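Local coordinates for Serine/threonine-protein kinase Tel1 (Chaetomium thermophilum, PDB 6SKY) that probably phosphorylates serine and threonine residues of target proteins with ATP to signal DNA damage, as a member of the ATM subfamily of PI3/PI4-kinase relatives, at residues Ala1544-Ser1549 and Leu1585-Gly1590; Ser1640-Gly1645 and Glu2113-Trp2118; Ala1887-Glu1892 and Pro2730-Trp2735; Lys1954-Arg1959 and Asn1979-Ala1984; Ser2222-Leu2227 and Gly2253-Val2258. All blocks are in the same frame, centred on the assembly; numbering follows the deposited sequence.

Contact 1: residues Ala1544-Ser1549 and Leu1585-Gly1590; sequences AHIRAS and LSMLCG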
# COMPACT_ATOMS: atom_id res chain seq x y z
N ALA A 1544 22.44 -60.67 24.39
CA ALA A 1544 23.03 -61.63 25.31
C ALA A 1544 23.49 -61.01 26.62
O ALA A 1544 23.77 -61.76 27.56
CB ALA A 1544 24.20 -62.34 24.63
N HIS A 1545 23.58 -59.68 26.72
CA HIS A 1545 24.18 -59.04 27.88
C HIS A 1545 23.36 -57.90 28.45
O HIS A 1545 23.89 -57.12 29.26
CB HIS A 1545 25.59 -58.53 27.54
CG HIS A 1545 26.55 -59.62 27.20
ND1 HIS A 1545 26.88 -59.93 25.90
CD2 HIS A 1545 27.25 -60.47 27.98
CE1 HIS A 1545 27.74 -60.93 25.89
NE2 HIS A 1545 27.99 -61.27 27.15
N ILE A 1546 22.10 -57.76 28.07
CA ILE A 1546 21.27 -56.66 28.56
C ILE A 1546 20.96 -56.88 30.03
O ILE A 1546 21.23 -57.94 30.59
CB ILE A 1546 19.97 -56.53 27.75
CG1 ILE A 1546 19.25 -57.87 27.68
CG2 ILE A 1546 20.25 -55.98 26.37
CD1 ILE A 1546 18.00 -57.82 26.87
N ARG A 1547 20.43 -55.85 30.67
CA ARG A 1547 19.90 -55.93 32.02
C ARG A 1547 18.39 -56.10 31.96
O ARG A 1547 17.81 -56.37 30.91
CB ARG A 1547 20.31 -54.69 32.81
CG ARG A 1547 21.78 -54.64 33.17
CD ARG A 1547 22.15 -53.27 33.71
NE ARG A 1547 21.15 -52.75 34.64
CZ ARG A 1547 20.32 -51.76 34.36
NH1 ARG A 1547 20.35 -51.17 33.17
NH2 ARG A 1547 19.44 -51.35 35.26
N ALA A 1548 17.74 -55.94 33.12
CA ALA A 1548 16.30 -56.16 33.18
C ALA A 1548 15.53 -55.01 32.53
O ALA A 1548 14.43 -55.23 32.00
CB ALA A 1548 15.87 -56.34 34.64
N SER A 1549 16.07 -53.80 32.58
CA SER A 1549 15.42 -52.62 32.02
C SER A 1549 16.19 -52.12 30.81
O SER A 1549 17.16 -52.73 30.37
CB SER A 1549 15.30 -51.53 33.08
OG SER A 1549 16.52 -50.83 33.22
N LEU A 1585 10.75 -54.74 22.74
CA LEU A 1585 10.43 -53.38 23.14
C LEU A 1585 9.66 -53.35 24.45
O LEU A 1585 9.85 -52.42 25.24
CB LEU A 1585 9.62 -52.70 22.04
CG LEU A 1585 10.36 -51.64 21.23
CD1 LEU A 1585 11.74 -52.13 20.85
CD2 LEU A 1585 9.56 -51.32 19.99
N SER A 1586 8.80 -54.33 24.71
CA SER A 1586 8.12 -54.36 25.99
C SER A 1586 9.06 -54.72 27.12
O SER A 1586 8.77 -54.39 28.27
CB SER A 1586 6.95 -55.33 25.95
OG SER A 1586 6.29 -55.36 27.20
N MET A 1587 10.17 -55.40 26.83
CA MET A 1587 11.16 -55.62 27.88
C MET A 1587 11.98 -54.36 28.13
O MET A 1587 12.15 -53.94 29.27
CB MET A 1587 12.08 -56.78 27.52
CG MET A 1587 13.12 -57.03 28.59
SD MET A 1587 14.55 -57.92 27.97
CE MET A 1587 15.47 -58.12 29.49
N LEU A 1588 12.52 -53.76 27.06
CA LEU A 1588 13.39 -52.60 27.22
C LEU A 1588 12.61 -51.39 27.71
O LEU A 1588 12.94 -50.78 28.73
CB LEU A 1588 14.08 -52.28 25.90
CG LEU A 1588 15.01 -53.33 25.31
CD1 LEU A 1588 15.47 -52.91 23.94
CD2 LEU A 1588 16.19 -53.55 26.23
N CYS A 1589 11.56 -51.02 26.98
CA CYS A 1589 10.84 -49.78 27.21
C CYS A 1589 9.78 -49.89 28.30
O CYS A 1589 9.06 -48.91 28.52
CB CYS A 1589 10.18 -49.33 25.91
SG CYS A 1589 11.25 -49.55 24.48
N GLY A 1590 9.66 -51.03 28.97
CA GLY A 1590 8.68 -51.16 30.02
C GLY A 1590 9.04 -50.33 31.24
O GLY A 1590 8.18 -49.68 31.84
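Ile-1546 and Met-1587 meet tip to tip, and this apolar encounter is the compact part of the contact. The end methyl of the isoleucine, CD1, lies 3.6 Å from Met-1587 SD, and Met-1587 CE also rests against the carbonyl oxygen of Arg-1547. The methionine reaches that far because CG stands anti to the backbone N (chi1 180°) and the chain runs extended beyond it. Arg-1485 of helix 1470-1487 touches both side chains, and Leu-1561 of helix 1557-1569 also packs on Ile-1546. The other side is looser and partly solvent-facing. There, Ala-1548 and Ser-1549 turn their CB atoms away and approach helix 1578-1588 through backbone atoms, Ser-1549 C lying 4.1 Å from Leu-1588 O. Exposed Arg-1547 sends its guanidinium to a salt bridge with Glu-1558. No hydrogen bond crosses between the segments. A loop after one helix, 1530-1543, is thus laid by one apolar pair and backbone packing against the C-terminal end of another, as suits the stacked helices of an alpha-solenoid.

Contact 2: residues Ser1640-Gly1645 and Glu2113-Trp2118; sequences SFAASG and EKRSKW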
# COMPACT_ATOMS: atom_id res chain seq x y z
N SER A 1640 13.50 -33.81 16.05
CA SER A 1640 13.29 -33.99 14.62
C SER A 1640 12.46 -32.87 14.01
O SER A 1640 12.74 -32.40 12.91
CB SER A 1640 12.62 -35.34 14.37
OG SER A 1640 12.06 -35.40 13.08
N PHE A 1641 11.42 -32.42 14.72
CA PHE A 1641 10.59 -31.34 14.18
C PHE A 1641 11.31 -30.01 14.24
O PHE A 1641 11.17 -29.18 13.34
CB PHE A 1641 9.27 -31.27 14.94
CG PHE A 1641 8.30 -30.28 14.39
CD1 PHE A 1641 8.20 -29.02 14.94
CD2 PHE A 1641 7.48 -30.60 13.34
CE1 PHE A 1641 7.32 -28.12 14.44
CE2 PHE A 1641 6.59 -29.69 12.85
CZ PHE A 1641 6.51 -28.45 13.40
N ALA A 1642 12.08 -29.76 15.29
CA ALA A 1642 12.85 -28.54 15.36
C ALA A 1642 13.97 -28.51 14.34
O ALA A 1642 14.43 -27.43 13.99
CB ALA A 1642 13.44 -28.36 16.76
N ALA A 1643 14.42 -29.66 13.86
CA ALA A 1643 15.45 -29.68 12.85
C ALA A 1643 14.92 -29.73 11.42
O ALA A 1643 15.65 -29.37 10.50
CB ALA A 1643 16.38 -30.86 13.07
N SER A 1644 13.68 -30.16 11.21
CA SER A 1644 13.19 -30.27 9.85
C SER A 1644 11.88 -29.54 9.63
O SER A 1644 11.57 -29.14 8.51
CB SER A 1644 13.01 -31.74 9.46
OG SER A 1644 11.98 -32.34 10.21
N GLY A 1645 11.10 -29.38 10.69
CA GLY A 1645 9.81 -28.75 10.53
C GLY A 1645 8.82 -29.56 9.75
O GLY A 1645 7.85 -29.01 9.24
N GLU A 2113 21.31 -21.65 14.46
CA GLU A 2113 21.54 -21.13 13.11
C GLU A 2113 21.16 -22.14 12.02
O GLU A 2113 20.51 -21.78 11.03
CB GLU A 2113 22.99 -20.70 12.97
CG GLU A 2113 23.38 -19.64 13.97
CD GLU A 2113 24.87 -19.40 14.02
OE1 GLU A 2113 25.36 -18.92 15.07
OE2 GLU A 2113 25.56 -19.69 13.02
N LYS A 2114 21.54 -23.40 12.19
CA LYS A 2114 21.14 -24.41 11.19
C LYS A 2114 19.62 -24.54 11.11
O LYS A 2114 19.03 -24.63 10.01
CB LYS A 2114 21.77 -25.75 11.53
CG LYS A 2114 23.26 -25.68 11.74
CD LYS A 2114 23.76 -26.91 12.48
CE LYS A 2114 25.21 -26.74 12.91
NZ LYS A 2114 25.61 -27.75 13.93
N ARG A 2115 18.96 -24.54 12.26
CA ARG A 2115 17.51 -24.60 12.21
C ARG A 2115 16.93 -23.37 11.53
O ARG A 2115 15.89 -23.46 10.88
CB ARG A 2115 16.96 -24.78 13.61
CG ARG A 2115 17.45 -26.04 14.22
CD ARG A 2115 17.14 -26.13 15.67
NE ARG A 2115 17.50 -27.44 16.18
CZ ARG A 2115 17.43 -27.78 17.45
NH1 ARG A 2115 17.77 -29.00 17.83
NH2 ARG A 2115 17.01 -26.90 18.34
N SER A 2116 17.60 -22.22 11.63
CA SER A 2116 17.15 -21.06 10.88
C SER A 2116 17.19 -21.33 9.39
O SER A 2116 16.32 -20.87 8.63
CB SER A 2116 18.03 -19.85 11.19
OG SER A 2116 19.28 -20.00 10.56
N LYS A 2117 18.22 -22.05 8.95
CA LYS A 2117 18.29 -22.45 7.54
C LYS A 2117 17.03 -23.19 7.13
O LYS A 2117 16.47 -22.93 6.05
CB LYS A 2117 19.51 -23.33 7.27
CG LYS A 2117 20.81 -22.83 7.86
CD LYS A 2117 21.31 -21.57 7.20
CE LYS A 2117 22.67 -21.20 7.76
NZ LYS A 2117 23.32 -20.10 7.00
N TRP A 2118 16.55 -24.12 7.96
CA TRP A 2118 15.28 -24.76 7.59
C TRP A 2118 14.10 -23.78 7.68
O TRP A 2118 13.18 -23.84 6.87
CB TRP A 2118 14.99 -26.04 8.42
CG TRP A 2118 14.11 -25.94 9.68
CD1 TRP A 2118 14.54 -26.10 10.95
CD2 TRP A 2118 12.69 -25.73 9.77
NE1 TRP A 2118 13.50 -25.97 11.83
CE2 TRP A 2118 12.35 -25.73 11.13
CE3 TRP A 2118 11.69 -25.50 8.84
CZ2 TRP A 2118 11.06 -25.53 11.57
CZ3 TRP A 2118 10.40 -25.29 9.29
CH2 TRP A 2118 10.10 -25.31 10.64
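Trp-2118 is a knob in a hole, set among Phe-1641, Ala-1642, Ala-1643 and Ser-1644 where segments 1640-1644 and 2113-2118 of this alpha-solenoid cross at 66° with axes 8.7 Å apart. The indole spends its one N-H on the last turn of the partner helix: Trp-2118 NE1 donates to Ala-1642 O at 2.8 Å. The six-membered ring carries Gly-1645 CA over its face, a CH-pi contact 3.6 Å from the centroid of that Trp-2118 ring. Glycine suits this place doubly, since its phi is positive and a CB would run into the ring. Beside the tryptophan, the extended chain of Arg-2115 passes Ala-1642 O, and one face of its guanidinium lies over Ala-1642 CB. Farther out, Asp-1606 holds Arg-2115 NH1 in a salt bridge, while Val-2127 of helix 2124-2143 touches the tryptophan. The indole bond itself is bent: its N-H...O angle is 130°, and NE1 sits above the carbonyl plane of Ala-1642, 56° out of it.

Contact 3: residues Ala1887-Glu1892 and Pro2730-Trp2735; sequences ALLFAE and PDPDEW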
# COMPACT_ATOMS: atom_id res chain seq x y z
N ALA A 1887 -13.31 -36.93 2.23
CA ALA A 1887 -14.56 -36.20 2.07
C ALA A 1887 -14.57 -35.40 0.78
O ALA A 1887 -15.60 -35.31 0.11
CB ALA A 1887 -14.78 -35.28 3.26
N LEU A 1888 -13.43 -34.80 0.42
CA LEU A 1888 -13.36 -34.06 -0.83
C LEU A 1888 -13.50 -34.98 -2.04
O LEU A 1888 -14.18 -34.64 -3.01
CB LEU A 1888 -12.05 -33.28 -0.89
CG LEU A 1888 -11.81 -32.40 -2.11
CD1 LEU A 1888 -12.93 -31.42 -2.28
CD2 LEU A 1888 -10.53 -31.68 -1.94
N LEU A 1889 -12.86 -36.15 -2.00
CA LEU A 1889 -13.04 -37.10 -3.09
C LEU A 1889 -14.49 -37.53 -3.23
O LEU A 1889 -15.02 -37.61 -4.34
CB LEU A 1889 -12.14 -38.31 -2.86
CG LEU A 1889 -12.26 -39.47 -3.84
CD1 LEU A 1889 -11.90 -39.06 -5.24
CD2 LEU A 1889 -11.37 -40.57 -3.40
N PHE A 1890 -15.17 -37.80 -2.11
CA PHE A 1890 -16.57 -38.17 -2.18
C PHE A 1890 -17.43 -37.03 -2.69
O PHE A 1890 -18.39 -37.25 -3.43
CB PHE A 1890 -17.07 -38.63 -0.82
CG PHE A 1890 -16.62 -39.99 -0.43
CD1 PHE A 1890 -16.41 -40.95 -1.38
CD2 PHE A 1890 -16.40 -40.30 0.89
CE1 PHE A 1890 -15.99 -42.20 -1.02
CE2 PHE A 1890 -15.99 -41.54 1.25
CZ PHE A 1890 -15.78 -42.49 0.30
N ALA A 1891 -17.11 -35.79 -2.31
CA ALA A 1891 -17.87 -34.65 -2.78
C ALA A 1891 -17.73 -34.47 -4.29
O ALA A 1891 -18.68 -34.10 -4.97
CB ALA A 1891 -17.43 -33.39 -2.06
N GLU A 1892 -16.54 -34.75 -4.82
CA GLU A 1892 -16.36 -34.67 -6.26
C GLU A 1892 -17.11 -35.78 -6.99
O GLU A 1892 -17.71 -35.54 -8.05
CB GLU A 1892 -14.89 -34.70 -6.60
CG GLU A 1892 -14.15 -33.57 -5.96
CD GLU A 1892 -13.26 -32.86 -6.92
OE1 GLU A 1892 -13.15 -33.32 -8.07
OE2 GLU A 1892 -12.66 -31.83 -6.53
N PRO A 2730 -5.58 -43.90 -6.71
CA PRO A 2730 -6.86 -44.20 -6.06
C PRO A 2730 -6.91 -43.88 -4.57
O PRO A 2730 -8.00 -43.87 -3.99
CB PRO A 2730 -7.04 -45.70 -6.30
CG PRO A 2730 -6.00 -46.06 -7.31
CD PRO A 2730 -4.88 -45.14 -7.08
N ASP A 2731 -5.77 -43.64 -3.94
CA ASP A 2731 -5.71 -43.25 -2.54
C ASP A 2731 -5.99 -41.76 -2.41
O ASP A 2731 -5.34 -40.96 -3.08
CB ASP A 2731 -4.33 -43.59 -1.99
CG ASP A 2731 -4.24 -43.52 -0.49
OD1 ASP A 2731 -5.28 -43.32 0.16
OD2 ASP A 2731 -3.13 -43.67 0.04
N PRO A 2732 -6.94 -41.35 -1.56
CA PRO A 2732 -7.31 -39.92 -1.52
C PRO A 2732 -6.20 -38.98 -1.10
O PRO A 2732 -6.19 -37.83 -1.55
CB PRO A 2732 -8.47 -39.91 -0.53
CG PRO A 2732 -9.06 -41.22 -0.68
CD PRO A 2732 -7.94 -42.17 -0.87
N ASP A 2733 -5.27 -39.41 -0.26
CA ASP A 2733 -4.16 -38.54 0.10
C ASP A 2733 -3.26 -38.27 -1.09
O ASP A 2733 -2.97 -37.11 -1.43
CB ASP A 2733 -3.36 -39.18 1.23
CG ASP A 2733 -4.25 -39.91 2.22
OD1 ASP A 2733 -5.34 -39.39 2.53
OD2 ASP A 2733 -3.85 -40.99 2.68
N GLU A 2734 -2.81 -39.34 -1.74
CA GLU A 2734 -2.02 -39.23 -2.95
C GLU A 2734 -2.79 -38.49 -4.04
O GLU A 2734 -2.23 -37.66 -4.74
CB GLU A 2734 -1.62 -40.61 -3.42
CG GLU A 2734 -0.43 -40.64 -4.32
CD GLU A 2734 -0.14 -42.02 -4.85
OE1 GLU A 2734 -1.04 -42.88 -4.75
OE2 GLU A 2734 0.98 -42.24 -5.35
N TRP A 2735 -4.07 -38.80 -4.20
CA TRP A 2735 -4.89 -38.13 -5.20
C TRP A 2735 -4.89 -36.63 -5.00
O TRP A 2735 -4.67 -35.86 -5.95
CB TRP A 2735 -6.31 -38.69 -5.15
CG TRP A 2735 -7.34 -37.93 -5.91
CD1 TRP A 2735 -7.62 -38.03 -7.22
CD2 TRP A 2735 -8.28 -37.00 -5.37
NE1 TRP A 2735 -8.65 -37.21 -7.56
CE2 TRP A 2735 -9.07 -36.55 -6.43
CE3 TRP A 2735 -8.51 -36.48 -4.10
CZ2 TRP A 2735 -10.08 -35.63 -6.26
CZ3 TRP A 2735 -9.50 -35.56 -3.94
CH2 TRP A 2735 -10.28 -35.14 -5.01
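Glu-1892 brings its carboxylate carbon CD to the edge of the Trp-2735 indole, 4.2 Å from Trp-2735 CH2, and its OE2 is gripped from beyond the two segments by a salt bridge from Arg-2739 NH2 and a weak hydrogen bond from Ile-2810 N. Arg-2739 lies one turn further along the same helix as the tryptophan, so helix 2732-2755 offers helix 1884-1898 both a flat apolar surface and a charge. Leu-1889 carries most of the apolar part. CG anti to the backbone N (chi1 175°) points its fork at helix 2732-2755, and the methyls take different partners: Leu-1889 CD1 settles over the face of the indole, 4.0 Å from the centroid of the Trp-2735 six-membered ring and 11° off the ring normal, while CD2 reaches Pro-2732 CG at 3.6 Å. Leu-1888 CG comes to the ring edge instead, 4.3 Å from Trp-2735 CH2. Pro-2732 O lies in the ring plane at another edge. Replacing Trp-2735 by an alanine is likely to open a gap beneath Leu-1889 CD1 and strip Glu-1892 and Leu-1888 of the ring edge they adjoin. The contact thus ties a FAT helix to a kinase-domain helix by buried hydrocarbon packing, with no hydrogen bond between the segments, and the buried glutamate's charge is probably balanced by the arginine next to this apolar patch.

Contact 4: residues Lys1954-Arg1959 and Asn1979-Ala1984; sequences KSLAFR and NALIKA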
# COMPACT_ATOMS: atom_id res chain seq x y z
N LYS A 1954 -6.07 -5.98 9.37
CA LYS A 1954 -7.20 -5.97 8.46
C LYS A 1954 -8.41 -6.65 9.07
O LYS A 1954 -9.55 -6.23 8.83
CB LYS A 1954 -6.81 -6.63 7.15
CG LYS A 1954 -7.89 -6.59 6.09
CD LYS A 1954 -7.74 -5.39 5.18
CE LYS A 1954 -8.69 -5.50 4.01
NZ LYS A 1954 -8.48 -4.38 3.05
N SER A 1955 -8.21 -7.70 9.85
CA SER A 1955 -9.33 -8.29 10.56
C SER A 1955 -9.64 -7.55 11.84
O SER A 1955 -10.78 -7.59 12.30
CB SER A 1955 -9.07 -9.76 10.86
OG SER A 1955 -7.94 -9.92 11.69
N LEU A 1956 -8.65 -6.86 12.41
CA LEU A 1956 -8.88 -6.06 13.60
C LEU A 1956 -9.84 -4.91 13.30
O LEU A 1956 -10.67 -4.57 14.14
CB LEU A 1956 -7.56 -5.53 14.14
CG LEU A 1956 -7.62 -4.48 15.24
CD1 LEU A 1956 -8.32 -5.01 16.45
CD2 LEU A 1956 -6.23 -4.04 15.60
N ALA A 1957 -9.77 -4.34 12.10
CA ALA A 1957 -10.69 -3.28 11.72
C ALA A 1957 -12.14 -3.77 11.70
O ALA A 1957 -13.02 -3.21 12.36
CB ALA A 1957 -10.30 -2.72 10.36
N PHE A 1958 -12.40 -4.83 10.93
CA PHE A 1958 -13.75 -5.35 10.79
C PHE A 1958 -14.28 -5.89 12.11
O PHE A 1958 -15.46 -5.72 12.44
CB PHE A 1958 -13.79 -6.43 9.72
CG PHE A 1958 -13.60 -5.91 8.33
CD1 PHE A 1958 -12.36 -5.56 7.87
CD2 PHE A 1958 -14.67 -5.79 7.48
CE1 PHE A 1958 -12.19 -5.09 6.60
CE2 PHE A 1958 -14.50 -5.33 6.20
CZ PHE A 1958 -13.26 -4.97 5.77
N ARG A 1959 -13.41 -6.54 12.90
CA ARG A 1959 -13.84 -7.06 14.18
C ARG A 1959 -14.13 -5.95 15.17
O ARG A 1959 -15.08 -6.04 15.94
CB ARG A 1959 -12.78 -7.99 14.75
CG ARG A 1959 -13.05 -9.44 14.51
CD ARG A 1959 -14.45 -9.81 14.92
NE ARG A 1959 -14.79 -11.12 14.37
CZ ARG A 1959 -15.98 -11.68 14.48
NH1 ARG A 1959 -16.20 -12.87 13.95
NH2 ARG A 1959 -16.95 -11.05 15.12
N ASN A 1979 -14.05 -12.74 21.77
CA ASN A 1979 -13.25 -13.92 21.51
C ASN A 1979 -12.45 -13.76 20.24
O ASN A 1979 -11.21 -13.82 20.25
CB ASN A 1979 -14.15 -15.16 21.43
CG ASN A 1979 -14.42 -15.77 22.78
OD1 ASN A 1979 -13.59 -15.69 23.68
ND2 ASN A 1979 -15.58 -16.37 22.93
N ALA A 1980 -13.14 -13.47 19.14
CA ALA A 1980 -12.46 -13.29 17.86
C ALA A 1980 -11.36 -12.26 18.00
O ALA A 1980 -10.21 -12.52 17.60
CB ALA A 1980 -13.47 -12.88 16.80
N LEU A 1981 -11.66 -11.13 18.63
CA LEU A 1981 -10.67 -10.08 18.76
C LEU A 1981 -9.43 -10.59 19.47
O LEU A 1981 -8.31 -10.39 18.99
CB LEU A 1981 -11.26 -8.89 19.50
CG LEU A 1981 -11.90 -7.86 18.58
CD1 LEU A 1981 -12.55 -6.81 19.40
CD2 LEU A 1981 -10.83 -7.26 17.72
N ILE A 1982 -9.61 -11.29 20.59
CA ILE A 1982 -8.46 -11.81 21.31
C ILE A 1982 -7.62 -12.67 20.40
O ILE A 1982 -6.40 -12.50 20.28
CB ILE A 1982 -8.91 -12.57 22.57
CG1 ILE A 1982 -9.69 -11.64 23.49
CG2 ILE A 1982 -7.72 -13.10 23.30
CD1 ILE A 1982 -10.56 -12.36 24.46
N LYS A 1983 -8.29 -13.57 19.66
CA LYS A 1983 -7.58 -14.40 18.70
C LYS A 1983 -6.77 -13.54 17.75
O LYS A 1983 -5.55 -13.71 17.63
CB LYS A 1983 -8.58 -15.27 17.95
CG LYS A 1983 -7.96 -16.41 17.17
CD LYS A 1983 -8.97 -17.05 16.25
CE LYS A 1983 -8.30 -18.01 15.28
NZ LYS A 1983 -9.21 -18.43 14.19
N ALA A 1984 -7.42 -12.55 17.14
CA ALA A 1984 -6.72 -11.66 16.22
C ALA A 1984 -5.54 -11.00 16.91
O ALA A 1984 -4.43 -10.99 16.37
CB ALA A 1984 -7.69 -10.62 15.67
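The guanidinium of Arg-1959 has Ala-1980 CB over one face, 3.2 Å above its plane and shifted toward the rim, with NE the part beneath the methyl. The chain gets there by a bend at chi2 (-51°), which folds CD and NE across the alanine. Its NH2 makes a salt bridge with Asp-1977, on the same helix as Ala-1980, while NH1 has a long, weak ion pair with Glu-1947. The aliphatic base of the arginine packs too: Arg-1959 CB lies 3.6 Å from Leu-1981 CD2. Leu-1981 CD2 also meets Leu-1956 CD1 at 3.6 Å, the two leucines crossing at about a right angle. A turn away, Ser-1955 OG faces Ala-1984 CB at 4.0 Å and is hydrogen-bonded to Asp-1951 O. A methionine at Arg-1959 would probably leave Asp-1977 without its charged partner and Ala-1980 without the flat group beneath its methyl. The ring of Phe-1958 meets that of His-2217 of the second subunit; Leu-1981 also touches Leu-1993 of that subunit. The short segments run nearly antiparallel, at 162° with axes 9.8 Å apart: a helical hairpin, the kind of unit from which the FAT alpha-solenoid is built, here lying at the dimer interface.

Contact 5: residues Ser2222-Leu2227 and Gly2253-Val2258; sequences SSIRML and GYQVSV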
# COMPACT_ATOMS: atom_id res chain seq x y z
N SER A 2222 14.30 8.18 8.57
CA SER A 2222 14.62 7.85 9.95
C SER A 2222 15.65 6.75 10.03
O SER A 2222 16.59 6.82 10.83
CB SER A 2222 13.35 7.44 10.68
OG SER A 2222 12.28 8.30 10.35
N SER A 2223 15.52 5.73 9.18
CA SER A 2223 16.49 4.65 9.13
C SER A 2223 17.86 5.15 8.71
O SER A 2223 18.88 4.75 9.29
CB SER A 2223 16.00 3.57 8.18
OG SER A 2223 17.07 2.81 7.70
N ILE A 2224 17.92 6.02 7.71
CA ILE A 2224 19.21 6.54 7.25
C ILE A 2224 19.86 7.38 8.34
O ILE A 2224 21.07 7.27 8.57
CB ILE A 2224 19.02 7.34 5.95
CG1 ILE A 2224 18.57 6.41 4.84
CG2 ILE A 2224 20.29 8.02 5.57
CD1 ILE A 2224 18.07 7.13 3.63
N ARG A 2225 19.09 8.22 9.03
CA ARG A 2225 19.65 9.04 10.09
C ARG A 2225 20.15 8.18 11.24
O ARG A 2225 21.19 8.48 11.84
CB ARG A 2225 18.62 10.04 10.59
CG ARG A 2225 18.12 11.01 9.57
CD ARG A 2225 19.25 11.65 8.81
NE ARG A 2225 18.73 12.57 7.80
CZ ARG A 2225 19.44 13.02 6.77
NH1 ARG A 2225 18.89 13.86 5.91
NH2 ARG A 2225 20.69 12.64 6.60
N MET A 2226 19.43 7.11 11.56
CA MET A 2226 19.84 6.20 12.62
C MET A 2226 21.14 5.50 12.27
O MET A 2226 22.03 5.37 13.12
CB MET A 2226 18.72 5.21 12.87
CG MET A 2226 18.67 4.69 14.25
SD MET A 2226 17.06 4.04 14.64
CE MET A 2226 17.39 3.53 16.32
N LEU A 2227 21.28 5.03 11.03
CA LEU A 2227 22.52 4.38 10.63
C LEU A 2227 23.69 5.35 10.62
O LEU A 2227 24.80 5.00 11.01
CB LEU A 2227 22.37 3.73 9.26
CG LEU A 2227 21.52 2.49 9.11
CD1 LEU A 2227 21.50 2.10 7.68
CD2 LEU A 2227 22.07 1.38 9.95
N GLY A 2253 25.04 3.59 2.12
CA GLY A 2253 25.09 3.99 0.72
C GLY A 2253 23.92 3.46 -0.08
O GLY A 2253 23.33 4.18 -0.89
N TYR A 2254 23.55 2.20 0.14
CA TYR A 2254 22.41 1.63 -0.56
C TYR A 2254 21.12 2.36 -0.20
O TYR A 2254 20.32 2.70 -1.07
CB TYR A 2254 22.29 0.15 -0.23
CG TYR A 2254 20.96 -0.43 -0.60
CD1 TYR A 2254 19.99 -0.64 0.35
CD2 TYR A 2254 20.68 -0.75 -1.91
CE1 TYR A 2254 18.78 -1.14 0.01
CE2 TYR A 2254 19.46 -1.26 -2.26
CZ TYR A 2254 18.52 -1.45 -1.29
OH TYR A 2254 17.29 -1.97 -1.62
N GLN A 2255 20.90 2.61 1.09
CA GLN A 2255 19.66 3.25 1.49
C GLN A 2255 19.60 4.70 1.04
O GLN A 2255 18.53 5.20 0.71
CB GLN A 2255 19.49 3.15 2.99
CG GLN A 2255 19.25 1.74 3.44
CD GLN A 2255 18.90 1.65 4.88
OE1 GLN A 2255 18.65 0.57 5.40
NE2 GLN A 2255 18.87 2.77 5.55
N VAL A 2256 20.74 5.40 1.00
CA VAL A 2256 20.75 6.77 0.50
C VAL A 2256 20.52 6.80 -1.00
O VAL A 2256 19.92 7.74 -1.51
CB VAL A 2256 22.07 7.45 0.90
CG1 VAL A 2256 22.25 8.74 0.17
CG2 VAL A 2256 22.10 7.72 2.36
N SER A 2257 20.98 5.79 -1.73
CA SER A 2257 20.71 5.74 -3.16
C SER A 2257 19.25 5.46 -3.44
O SER A 2257 18.68 6.02 -4.38
CB SER A 2257 21.57 4.69 -3.84
OG SER A 2257 22.94 4.93 -3.61
N VAL A 2258 18.63 4.57 -2.67
CA VAL A 2258 17.23 4.24 -2.91
C VAL A 2258 16.33 5.45 -2.66
O VAL A 2258 15.37 5.69 -3.39
CB VAL A 2258 16.81 3.03 -2.06
CG1 VAL A 2258 15.31 2.90 -2.02
CG2 VAL A 2258 17.40 1.79 -2.61
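Gln-2255 reaches across to Ser-2223, Ile-2224 and Leu-2227 between helices 2220-2232 and 2245-2259, an antiparallel pair of the FAT alpha-solenoid; segments 2222-2227 and 2253-2258 pack at 150° with axes 10.0 Å apart. From its base outward, the glutamine first lays Gln-2255 CB alongside Ile-2224 CG1, 3.9 Å away, the two side chains sliding past each other in opposite directions. Its first torsion sets CG beside the backbone N, and from there the chain is extended, which carries the amide to the neighbouring helix. Gln-2255 CD passes Leu-2227 CD1 at 3.8 Å, that side chain crossing at about a right angle. At the tip, Gln-2255 NE2 lies 3.5 Å from the same Leu-2227 CD1. Gln-2255 NE2 also donates to Ser-2223 OG at 2.8 Å with an N-H...O angle of 140°; the oxygen is tilted 27° out of the amide plane. This one hydrogen bond between the segments gives the amide N-H of a buried residue a partner. Ser-2223 OG has a further, weak hydrogen bond with Ala-2211 O on helix 2203-2217, from which Trp-2215 touches both the serine and the glutamine. The outer face of helix 2220-2232 borders the second subunit, where Ser-2222 packs on Val-1942 of that chain. Back at the base of the glutamine, Ile-2224 divides its branches: Ile-2224 CD1 lies 3.5 Å from Gln-2255 O, and CG2 meets Val-2256 CG2 at 3.7 Å.

In the fold
The five contacts are spread over the molecule, none touching another; even the nearest centres, those of contacts 2 and 4, are about 31 Å apart. Contact 1 closes first, over 36 residues, joining the loop after helix 1530-1543 to helix 1578-1588. Contacts 2 and 3 span long stretches and cross along the chain: contact 2 joins helix 1627-1644 to helix 2102-2119, and contact 3 joins helix 1884-1898 to helix 2732-2755 of the kinase domain. Contact 4 is nested within both loops, contact 5 within that of contact 3. Contacts 4 and 5 are local antiparallel helix pairs of FAT, and both border the second subunit. Local pairing thus builds the solenoid, while long-range contacts bind it to itself and to the kinase.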